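Local structure of putative citrate lyase (Ralstonia eutropha, 3QQW) at residues R65-A76 against I103-L112; V221-K231 against G248-Q259. The protein probably acts as a magnesium-dependent lyase of the HpcH/HpaI aldolase/citrate lyase family, perhaps cleaving (S)-citramalyl-CoA. One frame throughout, in Å; residues are numbered along the deposited sequence.

Contact 1. Residues R65-A76 against I103-L112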
# COMPACT_ATOMS: atom_id res chain seq x y z
N ARG C 65 -18.31 1.62 -36.10
CA ARG C 65 -17.86 2.61 -37.09
C ARG C 65 -18.84 3.80 -37.14
O ARG C 65 -18.40 4.94 -37.00
CB ARG C 65 -17.72 1.96 -38.48
CG ARG C 65 -17.70 2.99 -39.63
CD ARG C 65 -17.19 2.47 -40.96
NE ARG C 65 -15.76 2.13 -40.91
CZ ARG C 65 -14.76 3.00 -41.06
NH1 ARG C 65 -15.02 4.29 -41.28
NH2 ARG C 65 -13.50 2.59 -40.98
N GLU C 66 -20.14 3.52 -37.29
CA GLU C 66 -21.21 4.51 -37.35
C GLU C 66 -21.20 5.45 -36.12
O GLU C 66 -21.35 6.67 -36.27
CB GLU C 66 -22.55 3.77 -37.48
CG GLU C 66 -23.77 4.67 -37.67
CD GLU C 66 -25.12 3.98 -37.56
OE1 GLU C 66 -25.18 2.74 -37.69
OE2 GLU C 66 -26.12 4.70 -37.34
N HIS C 67 -21.03 4.87 -34.92
CA HIS C 67 -21.00 5.61 -33.66
C HIS C 67 -19.77 6.47 -33.55
O HIS C 67 -19.89 7.63 -33.12
CB HIS C 67 -21.09 4.66 -32.48
CG HIS C 67 -21.49 5.36 -31.23
ND1 HIS C 67 -20.55 5.95 -30.38
CD2 HIS C 67 -22.72 5.54 -30.70
CE1 HIS C 67 -21.24 6.48 -29.40
NE2 HIS C 67 -22.55 6.23 -29.53
N ALA C 68 -18.57 5.93 -33.93
CA ALA C 68 -17.32 6.72 -33.90
C ALA C 68 -17.38 7.88 -34.93
O ALA C 68 -16.94 8.98 -34.63
CB ALA C 68 -16.11 5.82 -34.17
N GLU C 69 -18.02 7.65 -36.08
CA GLU C 69 -18.22 8.68 -37.11
C GLU C 69 -19.08 9.82 -36.60
O GLU C 69 -18.80 10.98 -36.90
CB GLU C 69 -18.86 8.07 -38.37
CG GLU C 69 -17.84 7.36 -39.25
CD GLU C 69 -18.39 6.50 -40.37
OE1 GLU C 69 -19.63 6.38 -40.47
OE2 GLU C 69 -17.58 5.93 -41.12
N MSE C 70 -20.13 9.48 -35.82
CA MSE C 70 -21.02 10.48 -35.23
C MSE C 70 -20.20 11.27 -34.18
O MSE C 70 -20.24 12.49 -34.19
CB MSE C 70 -22.27 9.79 -34.62
CG MSE C 70 -23.18 10.72 -33.83
SE MSE C 70 -22.52 11.02 -32.02
CE MSE C 70 -23.09 9.30 -31.11
N VAL C 71 -19.41 10.56 -33.34
CA VAL C 71 -18.60 11.18 -32.28
C VAL C 71 -17.62 12.18 -32.93
O VAL C 71 -17.63 13.35 -32.57
CB VAL C 71 -17.90 10.10 -31.40
CG1 VAL C 71 -16.73 10.67 -30.59
CG2 VAL C 71 -18.89 9.39 -30.49
N ALA C 72 -16.83 11.73 -33.93
CA ALA C 72 -15.88 12.58 -34.65
C ALA C 72 -16.56 13.82 -35.22
O ALA C 72 -16.06 14.92 -35.04
CB ALA C 72 -15.22 11.78 -35.77
N ARG C 73 -17.72 13.64 -35.88
CA ARG C 73 -18.51 14.71 -36.47
C ARG C 73 -18.95 15.73 -35.40
O ARG C 73 -18.82 16.92 -35.62
CB ARG C 73 -19.73 14.13 -37.24
CG ARG C 73 -20.67 15.21 -37.79
CD ARG C 73 -21.81 14.72 -38.67
NE ARG C 73 -22.53 13.56 -38.12
CZ ARG C 73 -23.49 13.60 -37.20
NH1 ARG C 73 -23.85 14.77 -36.67
NH2 ARG C 73 -24.07 12.49 -36.78
N MSE C 74 -19.46 15.26 -34.26
CA MSE C 74 -19.92 16.09 -33.16
C MSE C 74 -18.77 16.89 -32.57
O MSE C 74 -18.93 18.08 -32.34
CB MSE C 74 -20.58 15.20 -32.06
CG MSE C 74 -21.94 14.65 -32.50
SE MSE C 74 -23.21 16.05 -33.04
CE MSE C 74 -23.71 16.68 -31.34
N ILE C 75 -17.60 16.25 -32.36
CA ILE C 75 -16.41 16.89 -31.79
C ILE C 75 -15.87 17.97 -32.78
O ILE C 75 -15.47 19.04 -32.35
CB ILE C 75 -15.34 15.83 -31.35
CG1 ILE C 75 -15.85 15.02 -30.14
CG2 ILE C 75 -13.99 16.48 -31.03
CD1 ILE C 75 -14.92 13.88 -29.65
N ALA C 76 -15.89 17.69 -34.08
CA ALA C 76 -15.42 18.61 -35.12
C ALA C 76 -16.37 19.77 -35.35
O ALA C 76 -15.94 20.81 -35.83
CB ALA C 76 -15.23 17.86 -36.43
N ILE C 103 -10.98 6.82 -36.88
CA ILE C 103 -12.16 7.65 -37.19
C ILE C 103 -12.19 8.95 -36.37
O ILE C 103 -12.39 10.01 -36.96
CB ILE C 103 -13.48 6.84 -37.01
CG1 ILE C 103 -13.56 5.65 -38.02
CG2 ILE C 103 -14.69 7.75 -37.15
CD1 ILE C 103 -14.64 4.62 -37.67
N ILE C 104 -12.01 8.85 -35.04
CA ILE C 104 -12.11 10.02 -34.18
C ILE C 104 -10.91 10.98 -34.37
O ILE C 104 -11.13 12.17 -34.53
CB ILE C 104 -12.35 9.63 -32.70
CG1 ILE C 104 -13.70 8.89 -32.58
CG2 ILE C 104 -12.34 10.88 -31.78
CD1 ILE C 104 -13.89 8.06 -31.32
N VAL C 105 -9.68 10.49 -34.39
CA VAL C 105 -8.54 11.39 -34.53
C VAL C 105 -8.56 12.07 -35.91
O VAL C 105 -8.47 13.30 -35.95
CB VAL C 105 -7.18 10.71 -34.22
CG1 VAL C 105 -6.02 11.66 -34.54
CG2 VAL C 105 -7.11 10.27 -32.75
N ASN C 106 -8.78 11.30 -36.99
CA ASN C 106 -8.81 11.89 -38.33
C ASN C 106 -10.03 12.78 -38.55
O ASN C 106 -9.96 13.72 -39.36
CB ASN C 106 -8.73 10.82 -39.41
CG ASN C 106 -7.39 10.13 -39.44
OD1 ASN C 106 -6.34 10.77 -39.53
ND2 ASN C 106 -7.39 8.81 -39.35
N GLY C 107 -11.08 12.54 -37.77
CA GLY C 107 -12.34 13.24 -37.93
C GLY C 107 -12.58 14.44 -37.06
O GLY C 107 -13.38 15.31 -37.44
N ALA C 108 -11.94 14.52 -35.88
CA ALA C 108 -12.23 15.58 -34.90
C ALA C 108 -11.88 17.01 -35.34
O ALA C 108 -12.09 17.92 -34.54
CB ALA C 108 -11.52 15.27 -33.60
N GLY C 109 -11.37 17.20 -36.56
CA GLY C 109 -10.96 18.51 -37.06
C GLY C 109 -9.99 19.25 -36.16
O GLY C 109 -10.02 20.49 -36.10
N GLY C 110 -9.15 18.48 -35.43
CA GLY C 110 -8.15 19.00 -34.49
C GLY C 110 -8.71 19.52 -33.18
O GLY C 110 -7.99 20.15 -32.40
N ARG C 111 -9.99 19.27 -32.92
CA ARG C 111 -10.66 19.76 -31.71
C ARG C 111 -10.69 18.72 -30.58
O ARG C 111 -11.04 19.08 -29.47
CB ARG C 111 -12.07 20.26 -32.04
CG ARG C 111 -12.07 21.47 -33.02
CD ARG C 111 -13.44 22.10 -33.24
NE ARG C 111 -14.04 22.83 -32.11
CZ ARG C 111 -13.40 23.53 -31.18
NH1 ARG C 111 -12.07 23.57 -31.16
NH2 ARG C 111 -14.08 24.18 -30.24
N LEU C 112 -10.25 17.46 -30.85
CA LEU C 112 -10.25 16.38 -29.86
C LEU C 112 -9.45 16.75 -28.62
O LEU C 112 -8.26 17.05 -28.73
CB LEU C 112 -9.72 15.09 -30.50
CG LEU C 112 -9.81 13.79 -29.67
CD1 LEU C 112 -11.25 13.41 -29.30
CD2 LEU C 112 -9.16 12.67 -30.42

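Contact 2. Residues V221-K231 against G248-Q259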
# COMPACT_ATOMS: atom_id res chain seq x y z
N VAL C 221 -3.46 14.02 -13.24
CA VAL C 221 -4.66 14.28 -12.48
C VAL C 221 -5.35 12.93 -12.13
O VAL C 221 -5.69 12.16 -13.04
CB VAL C 221 -5.62 15.24 -13.24
CG1 VAL C 221 -7.02 15.26 -12.62
CG2 VAL C 221 -5.04 16.65 -13.31
N PRO C 222 -5.59 12.63 -10.83
CA PRO C 222 -6.37 11.42 -10.51
C PRO C 222 -7.87 11.74 -10.54
O PRO C 222 -8.30 12.71 -9.92
CB PRO C 222 -5.86 11.04 -9.11
CG PRO C 222 -5.20 12.32 -8.56
CD PRO C 222 -5.24 13.39 -9.61
N ALA C 223 -8.67 10.95 -11.30
CA ALA C 223 -10.11 11.18 -11.41
C ALA C 223 -10.90 10.06 -10.76
O ALA C 223 -10.54 8.87 -10.84
CB ALA C 223 -10.52 11.36 -12.85
N HIS C 224 -11.96 10.48 -10.05
CA HIS C 224 -12.82 9.58 -9.29
C HIS C 224 -14.00 9.09 -10.13
O HIS C 224 -14.44 9.78 -11.03
CB HIS C 224 -13.31 10.29 -8.03
CG HIS C 224 -13.89 9.36 -7.00
ND1 HIS C 224 -15.24 9.37 -6.71
CD2 HIS C 224 -13.28 8.44 -6.23
CE1 HIS C 224 -15.41 8.43 -5.80
NE2 HIS C 224 -14.26 7.84 -5.47
N ASN C 225 -14.49 7.88 -9.82
CA ASN C 225 -15.67 7.23 -10.43
C ASN C 225 -16.93 8.05 -10.09
O ASN C 225 -16.90 8.87 -9.18
CB ASN C 225 -15.81 5.79 -9.92
CG ASN C 225 -15.59 5.67 -8.43
OD1 ASN C 225 -14.47 5.80 -7.94
ND2 ASN C 225 -16.66 5.47 -7.67
N VAL C 226 -18.02 7.81 -10.83
CA VAL C 226 -19.31 8.51 -10.67
C VAL C 226 -19.96 8.25 -9.31
O VAL C 226 -19.66 7.28 -8.60
CB VAL C 226 -20.30 8.08 -11.80
CG1 VAL C 226 -19.79 8.46 -13.19
CG2 VAL C 226 -20.62 6.59 -11.73
N CYS C 227 -20.92 9.11 -8.99
CA CYS C 227 -21.82 8.90 -7.87
C CYS C 227 -23.03 8.20 -8.48
O CYS C 227 -23.49 8.60 -9.56
CB CYS C 227 -22.18 10.20 -7.17
SG CYS C 227 -23.38 9.99 -5.81
N LEU C 228 -23.52 7.14 -7.85
CA LEU C 228 -24.66 6.40 -8.41
C LEU C 228 -26.01 7.13 -8.16
O LEU C 228 -27.00 6.85 -8.85
CB LEU C 228 -24.69 4.94 -7.91
CG LEU C 228 -23.49 4.10 -8.42
CD1 LEU C 228 -23.39 2.80 -7.72
CD2 LEU C 228 -23.51 3.91 -9.95
N ASN C 229 -26.01 8.12 -7.25
CA ASN C 229 -27.14 8.99 -7.01
C ASN C 229 -27.09 10.08 -8.07
O ASN C 229 -26.14 10.86 -8.12
CB ASN C 229 -27.10 9.57 -5.60
CG ASN C 229 -28.42 10.16 -5.19
OD1 ASN C 229 -29.01 10.97 -5.91
ND2 ASN C 229 -28.91 9.74 -4.03
N LEU C 230 -28.07 10.08 -8.96
CA LEU C 230 -28.09 10.96 -10.13
C LEU C 230 -28.57 12.37 -9.87
O LEU C 230 -28.13 13.26 -10.61
CB LEU C 230 -28.98 10.34 -11.23
CG LEU C 230 -28.52 8.98 -11.79
CD1 LEU C 230 -29.39 8.55 -12.95
CD2 LEU C 230 -27.09 9.02 -12.26
N LYS C 231 -29.47 12.60 -8.89
CA LYS C 231 -30.06 13.93 -8.72
C LYS C 231 -29.89 14.57 -7.32
O LYS C 231 -30.06 15.79 -7.22
CB LYS C 231 -31.57 13.88 -9.07
CG LYS C 231 -31.85 13.57 -10.55
CD LYS C 231 -33.23 12.94 -10.73
CE LYS C 231 -33.54 12.66 -12.18
NZ LYS C 231 -34.91 12.14 -12.36
N GLY C 248 -7.41 12.49 -2.33
CA GLY C 248 -6.60 13.33 -3.20
C GLY C 248 -6.99 13.34 -4.68
O GLY C 248 -6.16 13.67 -5.53
N PHE C 249 -8.27 12.99 -4.98
CA PHE C 249 -8.81 13.06 -6.34
C PHE C 249 -9.05 14.52 -6.66
O PHE C 249 -9.38 15.29 -5.76
CB PHE C 249 -10.09 12.24 -6.47
CG PHE C 249 -9.86 10.75 -6.46
CD1 PHE C 249 -9.61 10.06 -7.64
CD2 PHE C 249 -9.94 10.02 -5.28
CE1 PHE C 249 -9.47 8.66 -7.64
CE2 PHE C 249 -9.77 8.63 -5.28
CZ PHE C 249 -9.54 7.96 -6.46
N LEU C 250 -8.82 14.91 -7.94
CA LEU C 250 -8.92 16.30 -8.37
C LEU C 250 -9.93 16.47 -9.49
O LEU C 250 -10.10 17.57 -10.06
CB LEU C 250 -7.51 16.72 -8.84
CG LEU C 250 -6.44 16.85 -7.75
CD1 LEU C 250 -5.10 17.15 -8.37
CD2 LEU C 250 -6.81 17.94 -6.76
N ARG C 251 -10.59 15.37 -9.82
CA ARG C 251 -11.58 15.29 -10.88
C ARG C 251 -12.54 14.15 -10.55
O ARG C 251 -12.19 13.25 -9.78
CB ARG C 251 -10.87 15.07 -12.21
CG ARG C 251 -11.69 15.18 -13.47
CD ARG C 251 -10.67 15.31 -14.58
NE ARG C 251 -11.17 15.02 -15.91
CZ ARG C 251 -11.35 15.93 -16.85
NH1 ARG C 251 -11.14 17.21 -16.58
NH2 ARG C 251 -11.74 15.58 -18.06
N MSE C 252 -13.74 14.20 -11.14
CA MSE C 252 -14.73 13.16 -10.96
C MSE C 252 -15.64 13.11 -12.14
O MSE C 252 -16.06 14.15 -12.65
CB MSE C 252 -15.55 13.41 -9.69
CG MSE C 252 -16.35 12.21 -9.26
SE MSE C 252 -17.06 12.52 -7.52
CE MSE C 252 -18.67 11.44 -7.65
N TRP C 253 -16.02 11.89 -12.53
CA TRP C 253 -16.94 11.65 -13.63
C TRP C 253 -18.37 12.01 -13.25
O TRP C 253 -18.77 11.91 -12.10
CB TRP C 253 -16.88 10.17 -14.02
CG TRP C 253 -15.67 9.76 -14.79
CD1 TRP C 253 -14.49 10.44 -14.91
CD2 TRP C 253 -15.51 8.54 -15.54
NE1 TRP C 253 -13.62 9.74 -15.71
CE2 TRP C 253 -14.22 8.57 -16.12
CE3 TRP C 253 -16.37 7.47 -15.85
CZ2 TRP C 253 -13.74 7.54 -16.95
CZ3 TRP C 253 -15.90 6.45 -16.68
CH2 TRP C 253 -14.59 6.48 -17.19
N SER C 254 -19.15 12.37 -14.26
CA SER C 254 -20.57 12.66 -14.16
C SER C 254 -21.32 11.86 -15.23
O SER C 254 -20.84 11.76 -16.36
CB SER C 254 -20.81 14.15 -14.35
OG SER C 254 -22.19 14.41 -14.58
N ILE C 255 -22.49 11.32 -14.88
CA ILE C 255 -23.31 10.57 -15.83
C ILE C 255 -24.69 11.21 -15.98
O ILE C 255 -25.47 10.80 -16.83
CB ILE C 255 -23.42 9.06 -15.51
CG1 ILE C 255 -23.74 8.80 -14.01
CG2 ILE C 255 -22.18 8.33 -16.03
CD1 ILE C 255 -24.19 7.38 -13.65
N TYR C 256 -24.98 12.22 -15.17
CA TYR C 256 -26.24 12.96 -15.21
C TYR C 256 -25.96 14.46 -15.00
O TYR C 256 -25.15 14.80 -14.13
CB TYR C 256 -27.25 12.40 -14.19
CG TYR C 256 -28.67 12.81 -14.52
CD1 TYR C 256 -29.37 12.21 -15.57
CD2 TYR C 256 -29.30 13.83 -13.81
CE1 TYR C 256 -30.67 12.61 -15.89
CE2 TYR C 256 -30.59 14.24 -14.13
CZ TYR C 256 -31.28 13.62 -15.17
OH TYR C 256 -32.56 13.98 -15.50
N PRO C 257 -26.56 15.36 -15.80
CA PRO C 257 -26.23 16.79 -15.69
C PRO C 257 -26.35 17.40 -14.29
O PRO C 257 -25.60 18.32 -13.96
CB PRO C 257 -27.22 17.45 -16.64
CG PRO C 257 -27.45 16.41 -17.69
CD PRO C 257 -27.51 15.13 -16.91
N ALA C 258 -27.26 16.88 -13.46
CA ALA C 258 -27.48 17.38 -12.10
C ALA C 258 -26.24 17.14 -11.20
O ALA C 258 -26.14 17.76 -10.15
CB ALA C 258 -28.72 16.72 -11.52
N GLN C 259 -25.31 16.26 -11.62
CA GLN C 259 -24.08 15.94 -10.86
C GLN C 259 -22.95 16.94 -11.07
O GLN C 259 -22.07 17.04 -10.22
CB GLN C 259 -23.55 14.54 -11.22
CG GLN C 259 -24.56 13.42 -11.05
CD GLN C 259 -24.00 12.05 -11.24
OE1 GLN C 259 -23.27 11.78 -12.18
NE2 GLN C 259 -24.39 11.13 -10.38
O HOH W 1 -20.91 11.52 -10.48

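Contact 1. Residues R65-A76 against I103-L112
Ile-103 drops as a knob into a hole formed by Arg-65, Ala-68, Glu-69 and Ala-72, where two neighbouring outer helices of the TIM barrel run side by side; the axes of 65-76 and 103-107 come within 8.2 Å, their directions 26° apart. Ile-103 CG2, anti to the backbone N, presses on the helix backbone at Ala-68 C and Glu-69 N, while the ethyl arm reaches out to Arg-65. The Arg-65 and Ile-103 side chains meet nearly at right angles, with Ile-103 CD1 lying over one face of the guanidinium, near its rim and 3.6 Å from Arg-65 NH1. That same NH1 lies 3.0 Å from Glu-69 OE2 in a salt bridge that steadies the guanidinium.

Ile-104 turns inward, its CD1 3.9 Å from Val-71 CG1, and both side chains also rest on Ala-87 of the adjoining barrel strand. Ile-75 divides its branches: CG2 meets Ala-108 CB, and CD1 crosses to Leu-112 CD1 at 3.7 Å. Gly-107 has no side chain to hold the backbones apart beside Ala-72. At the end of the pair, Ala-76 CB sits 3.3 Å from Gly-107 O and Ala-76 CA makes a C-H...O contact with Ala-108 O.

Contact 2. Residues V221-K231 against G248-Q259
Gln-259 reaches across to Cys-227 and Asn-229, in the loop after strand 221-224, beyond the parallel pairing of strands 221-224 and 251-254 within a beta-alpha-beta unit of the TIM barrel. From CB, Gln-259 CG is set beside the backbone N (chi1 -55°), 3.6 Å from Leu-230 O; beyond it the chain is extended, and CD lies near both Cys-227 O and Asn-229 O. At the tip, NE2 gives both of its hydrogens to these backbone carbonyls, Cys-227 O at 2.8 Å and Asn-229 O at 2.9 Å. Both acceptors lie near the amide plane, although NE2 stands above each carbonyl plane. OE1 accepts a nearly straight bond (173°) from Ile-255 N and a weak one from a water that also links Cys-227 N to Trp-253 O. The amide is thus fixed in its rotation, pinning the 227-229 loop to the turn after the last strand.

In the strands, His-224 N bonds to Arg-251 O, and His-224 O accepts from Trp-253 N. The His-224 ring directs its edge at the Phe-249 face, CD2 over the centre, with the planes at 72°; the selenium (SE) of Met-252, a selenomethionine, lies at another part of the imidazole edge, 3.7 Å from His-224 ND1. His-224 NE2 is hydrogen-bonded to Lys-208. Trp-253, beside the predicted substrate-binding Arg-88, hydrogen-bonds through NE1 to Asp-174, and its CB lies 3.5 Å from Val-226 CG1.

In the fold
From the N terminus the chain enters contact 1 on helix 64-76, passes through strand 85-88, and closes the contact where helix 97-107 returns alongside. It then completes strands 115-117, 148-152 and 170-175 before contact 2 opens at strand 221-224 and closes, after helix 233-247, at strand 251-254. The two loops follow one another without nesting or crossing. The centres of contact 1 and contact 2 lie about 25 Å apart, and the two do not touch. Contact 1 joins neighbouring helices of the outer layer early in the barrel; contact 2 joins the seventh and eighth strands, the eighth lying next to strand 25-29 in the closed sheet.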